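Probable tautomerase HP_0924 (Helicobacter pylori, PDB 3M21) is a small protein of the tautomerase family in the MIF clan, probably an enzyme, whose short chains assemble into a hexamer. Local coordinates at residues Gly25-Met30 with Ile41-Asp46; Lys6-Asn11 with Asn51-Gly56. All blocks are in the same frame, centred on the assembly; numbering follows the deposited sequence.

Interaction 1 of 2, residues Gly25-Met30 with Ile41-Asp46; sequences GVSDLM and IVVIID
From the loop residue just before the strand, Ile-41 meets the helix with both of its branches. Its long branch ends at CD1, which sits 3.6 Å from the backbone O of Ser-27 and 3.9 Å from CB of Met-30, so the methyl touches both the main chain at Ser-27 and the base of the Met-30 side chain. The long branch stays extended (chi2 176°), which carries CD1 to the helix. The short branch, CG2 of Ile-41, meets the hydroxyl OG of Ser-27 at 3.7 Å. That OG lies beside its own backbone N (chi1 -62°) and is hydrogen-bonded to the backbone O of Ile-23 one turn back. Two residues on from Ile-41, CG2 of Val-43 meets CG1 of Val-26 methyl to methyl at 4.2 Å and also lies 4.1 Å from OG of Ser-27. Met-30 touches with its CB alone; bends at chi2 and chi3 lead its end away from the strand, and the side chain also packs on Pro-1 of its own chain and on Leu-7 of a neighbouring subunit. A water donates to OG of Ser-27 (3.1 Å) and to O of Ile-41 (2.7 Å). Helix and strand belong to a beta-alpha-beta unit and meet here through buried, mainly apolar side chains. Their direct contact is thus van der Waals packing, and the polar link between them passes through the water.

Interaction 2 of 2, residues Lys6-Asn11 with Asn51-Gly56; sequences KLVPEN and NNYGLG
The ring of Tyr-53 is the flat group of this contact, and Val-8 and Lys-6 approach it differently. The backbone O of Lys-6 lies at the ring edge, near its plane, 4.1 Å from CE1; this is a loose approach of a carbonyl to an aromatic C-H side. Val-8 comes in obliquely with its methyl CG2, which rests 3.5 Å from CD1 of Tyr-53 and 3.7 Å from both CB and CG of the same residue. The methyl therefore fits against the root of the ring, where the aromatic system joins the side chain, rather than against its hydroxyl end. Tyr-53 places its CG roughly opposite the backbone N (chi1 -165°), sending the ring out from its short strand toward the 6-11 segment. CG1 of Val-8 is turned anti to the backbone N (chi1 -174°), leaving CG2 as the branch that touches. Lys-6 starts out toward the 51-56 segment, but its chain, extended at chi2 and chi3 and turned at the last torsion, carries the ammonium group away, to a salt bridge with Asp-46. The contact is small, with 138 Å² buried in all, and rests on one methyl against one aromatic ring. It forms where strand 2-7 runs out into its following loop, whose carbonyls at Val-8 and Pro-9 accept hydrogen bonds from Arg-64. Strand 53-55, for its part, pairs antiparallel with 58-59, and the Tyr-53 side chain also packs on Val-60 of helix 60-63. The same strand joins an antiparallel ladder with a strand of a neighbouring subunit, while Pro-1 of another neighbouring subunit packs on Tyr-53, so the contact lies among elements of three chains.

From the N terminus the chain runs through strand 2-7, whose end begins interaction 2, then along helix 16-34, which supplies the first half of interaction 1. Strand 42-47 then runs parallel to strand 2-7, the helix having made the crossover between them, and closes the inner loop at 25-30 with 41-46. The chain continues to strand 53-55, where interaction 2 closes the outer loop, so the first contact lies wholly within the second. Interaction 1 fastens the helix to the parallel sheet; interaction 2 ties the exit of strand 2-7 to the C-terminal hairpin. The two meet in the sheet, where O of Asp-46 and N of Leu-7, 3.1 Å apart, probably hydrogen-bond.

Interaction 1 of 2, residues Gly25-Met30 with Ile41-Asp46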
ATOM      1  N   GLY F  25      -3.700   0.046  20.075  1.00 29.04           N
ATOM      2  CA  GLY F  25      -2.386   0.627  20.296  1.00 30.53           C
ATOM      3  C   GLY F  25      -2.047   1.720  19.295  1.00 31.63           C
ATOM      4  O   GLY F  25      -1.646   2.825  19.667  1.00 30.78           O
ATOM      5  N   VAL F  26      -2.208   1.417  18.014  1.00 29.87           N
ATOM      6  CA  VAL F  26      -1.914   2.400  16.979  1.00 31.98           C
ATOM      7  C   VAL F  26      -2.865   3.588  17.072  1.00 31.58           C
ATOM      8  O   VAL F  26      -2.450   4.731  16.914  1.00 31.71           O
ATOM      9  CB  VAL F  26      -2.020   1.775  15.562  1.00 33.01           C
ATOM     10  CG1 VAL F  26      -2.114   2.870  14.511  1.00 33.44           C
ATOM     11  CG2 VAL F  26      -0.810   0.903  15.297  1.00 29.98           C
ATOM     12  N   SER F  27      -4.140   3.314  17.325  1.00 32.16           N
ATOM     13  CA  SER F  27      -5.127   4.376  17.431  1.00 32.36           C
ATOM     14  C   SER F  27      -4.774   5.322  18.579  1.00 33.28           C
ATOM     15  O   SER F  27      -4.771   6.538  18.399  1.00 33.01           O
ATOM     16  CB  SER F  27      -6.524   3.787  17.636  1.00 32.33           C
ATOM     17  OG  SER F  27      -6.896   2.979  16.525  1.00 36.69           O
ATOM     18  N   ASP F  28      -4.465   4.776  19.754  1.00 33.04           N
ATOM     19  CA  ASP F  28      -4.106   5.634  20.881  1.00 32.09           C
ATOM     20  C   ASP F  28      -2.869   6.461  20.541  1.00 32.01           C
ATOM     21  O   ASP F  28      -2.802   7.645  20.869  1.00 31.65           O
ATOM     22  CB  ASP F  28      -3.838   4.806  22.145  1.00 34.03           C
ATOM     23  CG  ASP F  28      -5.076   4.086  22.648  1.00 34.40           C
ATOM     24  OD1 ASP F  28      -6.194   4.613  22.461  1.00 36.43           O
ATOM     25  OD2 ASP F  28      -4.936   2.998  23.243  1.00 37.92           O
ATOM     26  N   LEU F  29      -1.896   5.835  19.881  1.00 28.98           N
ATOM     27  CA  LEU F  29      -0.667   6.525  19.497  1.00 29.76           C
ATOM     28  C   LEU F  29      -0.973   7.775  18.668  1.00 29.69           C
ATOM     29  O   LEU F  29      -0.394   8.835  18.896  1.00 30.05           O
ATOM     30  CB  LEU F  29       0.246   5.597  18.690  1.00 28.10           C
ATOM     31  CG  LEU F  29       1.559   6.223  18.194  1.00 28.25           C
ATOM     32  CD1 LEU F  29       2.458   6.506  19.394  1.00 27.70           C
ATOM     33  CD2 LEU F  29       2.279   5.281  17.220  1.00 23.83           C
ATOM     34  N   MET F  30      -1.881   7.646  17.705  1.00 30.54           N
ATOM     35  CA  MET F  30      -2.245   8.778  16.856  1.00 31.78           C
ATOM     36  C   MET F  30      -2.952   9.877  17.653  1.00 34.29           C
ATOM     37  O   MET F  30      -2.732  11.069  17.412  1.00 31.31           O
ATOM     38  CB  MET F  30      -3.162   8.334  15.715  1.00 30.98           C
ATOM     39  CG  MET F  30      -2.548   7.332  14.753  1.00 28.17           C
ATOM     40  SD  MET F  30      -1.005   7.911  14.046  1.00 28.97           S
ATOM     41  CE  MET F  30      -1.598   9.220  12.973  1.00 27.29           C
ATOM     42  N   ILE F  41      -9.854   7.084  12.549  1.00 29.04           N
ATOM     43  CA  ILE F  41      -8.701   6.204  12.403  1.00 26.48           C
ATOM     44  C   ILE F  41      -9.011   4.823  11.850  1.00 25.00           C
ATOM     45  O   ILE F  41      -9.745   4.047  12.461  1.00 21.64           O
ATOM     46  CB  ILE F  41      -7.961   6.021  13.737  1.00 25.89           C
ATOM     47  CG1 ILE F  41      -7.538   7.388  14.284  1.00 28.18           C
ATOM     48  CG2 ILE F  41      -6.726   5.157  13.534  1.00 24.85           C
ATOM     49  CD1 ILE F  41      -6.877   7.317  15.641  1.00 26.53           C
ATOM     50  N   VAL F  42      -8.428   4.519  10.693  1.00 22.44           N
ATOM     51  CA  VAL F  42      -8.616   3.223  10.055  1.00 20.00           C
ATOM     52  C   VAL F  42      -7.312   2.460  10.158  1.00 21.64           C
ATOM     53  O   VAL F  42      -6.238   3.010   9.901  1.00 17.87           O
ATOM     54  CB  VAL F  42      -8.979   3.377   8.566  1.00 20.35           C
ATOM     55  CG1 VAL F  42      -9.030   2.012   7.891  1.00 18.09           C
ATOM     56  CG2 VAL F  42     -10.320   4.080   8.437  1.00 23.16           C
ATOM     57  N   VAL F  43      -7.414   1.196  10.545  1.00 20.58           N
ATOM     58  CA  VAL F  43      -6.252   0.340  10.685  1.00 19.53           C
ATOM     59  C   VAL F  43      -6.556  -0.985  10.004  1.00 19.96           C
ATOM     60  O   VAL F  43      -7.643  -1.557  10.165  1.00 17.99           O
ATOM     61  CB  VAL F  43      -5.917   0.098  12.181  1.00 20.14           C
ATOM     62  CG1 VAL F  43      -4.656  -0.756  12.319  1.00 19.12           C
ATOM     63  CG2 VAL F  43      -5.736   1.424  12.890  1.00 17.91           C
ATOM     64  N   ILE F  44      -5.597  -1.450   9.213  1.00 17.42           N
ATOM     65  CA  ILE F  44      -5.732  -2.708   8.503  1.00 15.84           C
ATOM     66  C   ILE F  44      -4.470  -3.509   8.746  1.00 16.77           C
ATOM     67  O   ILE F  44      -3.357  -3.048   8.469  1.00 15.89           O
ATOM     68  CB  ILE F  44      -5.895  -2.490   6.986  1.00 16.49           C
ATOM     69  CG1 ILE F  44      -7.221  -1.775   6.699  1.00 17.42           C
ATOM     70  CG2 ILE F  44      -5.798  -3.818   6.259  1.00 13.31           C
ATOM     71  CD1 ILE F  44      -7.423  -1.379   5.216  1.00 20.36           C
ATOM     72  N   ILE F  45      -4.652  -4.704   9.290  1.00 16.56           N
ATOM     73  CA  ILE F  45      -3.540  -5.592   9.570  1.00 17.47           C
ATOM     74  C   ILE F  45      -3.533  -6.669   8.495  1.00 20.09           C
ATOM     75  O   ILE F  45      -4.546  -7.338   8.255  1.00 20.40           O
ATOM     76  CB  ILE F  45      -3.697  -6.271  10.949  1.00 18.29           C
ATOM     77  CG1 ILE F  45      -3.686  -5.214  12.062  1.00 19.74           C
ATOM     78  CG2 ILE F  45      -2.598  -7.285  11.157  1.00 17.35           C
ATOM     79  CD1 ILE F  45      -4.120  -5.771  13.424  1.00 17.50           C
ATOM     80  N   ASP F  46      -2.397  -6.831   7.832  1.00 19.40           N
ATOM     81  CA  ASP F  46      -2.279  -7.853   6.800  1.00 19.64           C
ATOM     82  C   ASP F  46      -1.350  -8.926   7.325  1.00 21.47           C
ATOM     83  O   ASP F  46      -0.310  -8.621   7.906  1.00 19.73           O
ATOM     84  CB  ASP F  46      -1.696  -7.253   5.527  1.00 20.46           C
ATOM     85  CG  ASP F  46      -2.575  -6.172   4.943  1.00 18.75           C
ATOM     86  OD1 ASP F  46      -3.809  -6.390   4.842  1.00 22.15           O
ATOM     87  OD2 ASP F  46      -2.032  -5.118   4.568  1.00 22.44           O
TER
HETATM   88  O   HOH W   1      -9.051   2.327  14.425  1.00 26.27           O

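Interaction 2 of 2, residues Lys6-Asn11 with Asn51-Gly56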
ATOM      1  N   LYS F   6       1.765  -4.739   8.247  1.00 15.85           N
ATOM      2  CA  LYS F   6       1.998  -6.004   7.572  1.00 18.91           C
ATOM      3  C   LYS F   6       2.975  -6.807   8.413  1.00 20.79           C
ATOM      4  O   LYS F   6       4.077  -6.341   8.722  1.00 22.42           O
ATOM      5  CB  LYS F   6       2.577  -5.762   6.180  1.00 18.88           C
ATOM      6  CG  LYS F   6       1.639  -4.996   5.257  1.00 20.71           C
ATOM      7  CD  LYS F   6       2.225  -4.856   3.856  1.00 25.87           C
ATOM      8  CE  LYS F   6       1.337  -4.000   2.984  1.00 31.08           C
ATOM      9  NZ  LYS F   6      -0.034  -4.566   2.872  1.00 33.93           N
ATOM     10  N   LEU F   7       2.570  -8.015   8.784  1.00 18.59           N
ATOM     11  CA  LEU F   7       3.410  -8.870   9.608  1.00 20.46           C
ATOM     12  C   LEU F   7       3.284 -10.337   9.202  1.00 20.69           C
ATOM     13  O   LEU F   7       2.353 -10.712   8.498  1.00 20.39           O
ATOM     14  CB  LEU F   7       3.013  -8.695  11.071  1.00 20.65           C
ATOM     15  CG  LEU F   7       1.555  -9.048  11.403  1.00 20.43           C
ATOM     16  CD1 LEU F   7       1.402 -10.560  11.489  1.00 22.93           C
ATOM     17  CD2 LEU F   7       1.148  -8.421  12.736  1.00 23.48           C
ATOM     18  N   VAL F   8       4.224 -11.158   9.647  1.00 21.48           N
ATOM     19  CA  VAL F   8       4.193 -12.586   9.340  1.00 24.16           C
ATOM     20  C   VAL F   8       3.752 -13.370  10.576  1.00 24.94           C
ATOM     21  O   VAL F   8       4.337 -13.224  11.656  1.00 24.87           O
ATOM     22  CB  VAL F   8       5.582 -13.100   8.912  1.00 24.20           C
ATOM     23  CG1 VAL F   8       5.487 -14.543   8.451  1.00 22.97           C
ATOM     24  CG2 VAL F   8       6.131 -12.222   7.815  1.00 22.62           C
ATOM     25  N   PRO F   9       2.695 -14.195  10.443  1.00 24.42           N
ATOM     26  CA  PRO F   9       2.211 -14.989  11.580  1.00 26.41           C
ATOM     27  C   PRO F   9       3.313 -15.871  12.150  1.00 29.76           C
ATOM     28  O   PRO F   9       4.263 -16.217  11.451  1.00 29.04           O
ATOM     29  CB  PRO F   9       1.091 -15.827  10.967  1.00 24.67           C
ATOM     30  CG  PRO F   9       0.543 -14.929   9.914  1.00 25.52           C
ATOM     31  CD  PRO F   9       1.810 -14.367   9.277  1.00 22.90           C
ATOM     32  N   GLU F  10       3.177 -16.241  13.418  1.00 33.52           N
ATOM     33  CA  GLU F  10       4.158 -17.098  14.066  1.00 38.36           C
ATOM     34  C   GLU F  10       3.676 -17.560  15.431  1.00 39.54           C
ATOM     35  O   GLU F  10       3.136 -16.773  16.207  1.00 39.54           O
ATOM     36  CB  GLU F  10       5.493 -16.367  14.216  1.00 40.64           C
ATOM     37  CG  GLU F  10       6.512 -17.148  15.027  1.00 44.14           C
ATOM     38  CD  GLU F  10       7.937 -16.705  14.781  1.00 45.93           C
ATOM     39  OE1 GLU F  10       8.222 -15.497  14.965  1.00 46.68           O
ATOM     40  OE2 GLU F  10       8.772 -17.572  14.409  1.00 46.02           O
ATOM     41  N   ASN F  11       3.876 -18.847  15.706  1.00 41.18           N
ATOM     42  CA  ASN F  11       3.486 -19.465  16.968  1.00 41.65           C
ATOM     43  C   ASN F  11       2.047 -19.184  17.393  1.00 42.38           C
ATOM     44  O   ASN F  11       1.806 -18.553  18.426  1.00 42.92           O
ATOM     45  CB  ASN F  11       4.433 -19.030  18.092  1.00 42.77           C
ATOM     46  CG  ASN F  11       5.893 -19.208  17.727  1.00 44.62           C
ATOM     47  OD1 ASN F  11       6.298 -20.251  17.210  1.00 42.21           O
ATOM     48  ND2 ASN F  11       6.696 -18.189  18.007  1.00 46.44           N
ATOM     49  N   ASN F  51       6.755 -17.097   3.405  1.00 24.33           N
ATOM     50  CA  ASN F  51       7.425 -17.297   2.111  1.00 24.30           C
ATOM     51  C   ASN F  51       7.220 -16.107   1.167  1.00 23.38           C
ATOM     52  O   ASN F  51       7.836 -16.031   0.103  1.00 25.31           O
ATOM     53  CB  ASN F  51       6.874 -18.558   1.428  1.00 25.94           C
ATOM     54  CG  ASN F  51       7.268 -19.844   2.153  1.00 24.93           C
ATOM     55  OD1 ASN F  51       8.423 -20.264   2.113  1.00 27.23           O
ATOM     56  ND2 ASN F  51       6.311 -20.461   2.821  1.00 25.90           N
ATOM     57  N   ASN F  52       6.344 -15.191   1.563  1.00 22.68           N
ATOM     58  CA  ASN F  52       6.003 -14.022   0.760  1.00 21.28           C
ATOM     59  C   ASN F  52       6.632 -12.730   1.270  1.00 20.08           C
ATOM     60  O   ASN F  52       6.484 -11.665   0.661  1.00 19.17           O
ATOM     61  CB  ASN F  52       4.489 -13.864   0.746  1.00 21.14           C
ATOM     62  CG  ASN F  52       3.791 -14.985  -0.014  1.00 22.39           C
ATOM     63  OD1 ASN F  52       4.069 -16.173   0.186  1.00 22.27           O
ATOM     64  ND2 ASN F  52       2.866 -14.603  -0.886  1.00 24.92           N
ATOM     65  N   TYR F  53       7.322 -12.830   2.395  1.00 18.77           N
ATOM     66  CA  TYR F  53       7.947 -11.670   3.021  1.00 18.58           C
ATOM     67  C   TYR F  53       9.458 -11.854   3.013  1.00 21.94           C
ATOM     68  O   TYR F  53       9.965 -12.908   3.402  1.00 21.60           O
ATOM     69  CB  TYR F  53       7.423 -11.550   4.451  1.00 14.97           C
ATOM     70  CG  TYR F  53       7.680 -10.229   5.139  1.00 18.70           C
ATOM     71  CD1 TYR F  53       6.620  -9.486   5.666  1.00 18.38           C
ATOM     72  CD2 TYR F  53       8.984  -9.747   5.329  1.00 17.95           C
ATOM     73  CE1 TYR F  53       6.848  -8.303   6.370  1.00 17.60           C
ATOM     74  CE2 TYR F  53       9.215  -8.558   6.034  1.00 16.68           C
ATOM     75  CZ  TYR F  53       8.137  -7.849   6.548  1.00 19.16           C
ATOM     76  OH  TYR F  53       8.342  -6.673   7.233  1.00 22.64           O
ATOM     77  N   GLY F  54      10.173 -10.833   2.557  1.00 21.41           N
ATOM     78  CA  GLY F  54      11.622 -10.920   2.531  1.00 21.25           C
ATOM     79  C   GLY F  54      12.271  -9.749   3.250  1.00 22.91           C
ATOM     80  O   GLY F  54      11.692  -8.664   3.318  1.00 19.78           O
ATOM     81  N   LEU F  55      13.461  -9.988   3.798  1.00 22.10           N
ATOM     82  CA  LEU F  55      14.243  -8.977   4.494  1.00 21.64           C
ATOM     83  C   LEU F  55      15.701  -9.346   4.248  1.00 22.07           C
ATOM     84  O   LEU F  55      16.100 -10.478   4.507  1.00 22.47           O
ATOM     85  CB  LEU F  55      13.966  -8.995   5.997  1.00 20.31           C
ATOM     86  CG  LEU F  55      14.900  -8.070   6.795  1.00 24.93           C
ATOM     87  CD1 LEU F  55      14.565  -6.621   6.436  1.00 24.04           C
ATOM     88  CD2 LEU F  55      14.749  -8.296   8.299  1.00 20.21           C
ATOM     89  N   GLY F  56      16.485  -8.404   3.729  1.00 22.97           N
ATOM     90  CA  GLY F  56      17.889  -8.684   3.472  1.00 22.91           C
ATOM     91  C   GLY F  56      18.107  -9.655   2.327  1.00 24.91           C
ATOM     92  O   GLY F  56      19.183 -10.234   2.202  1.00 27.43           O
TER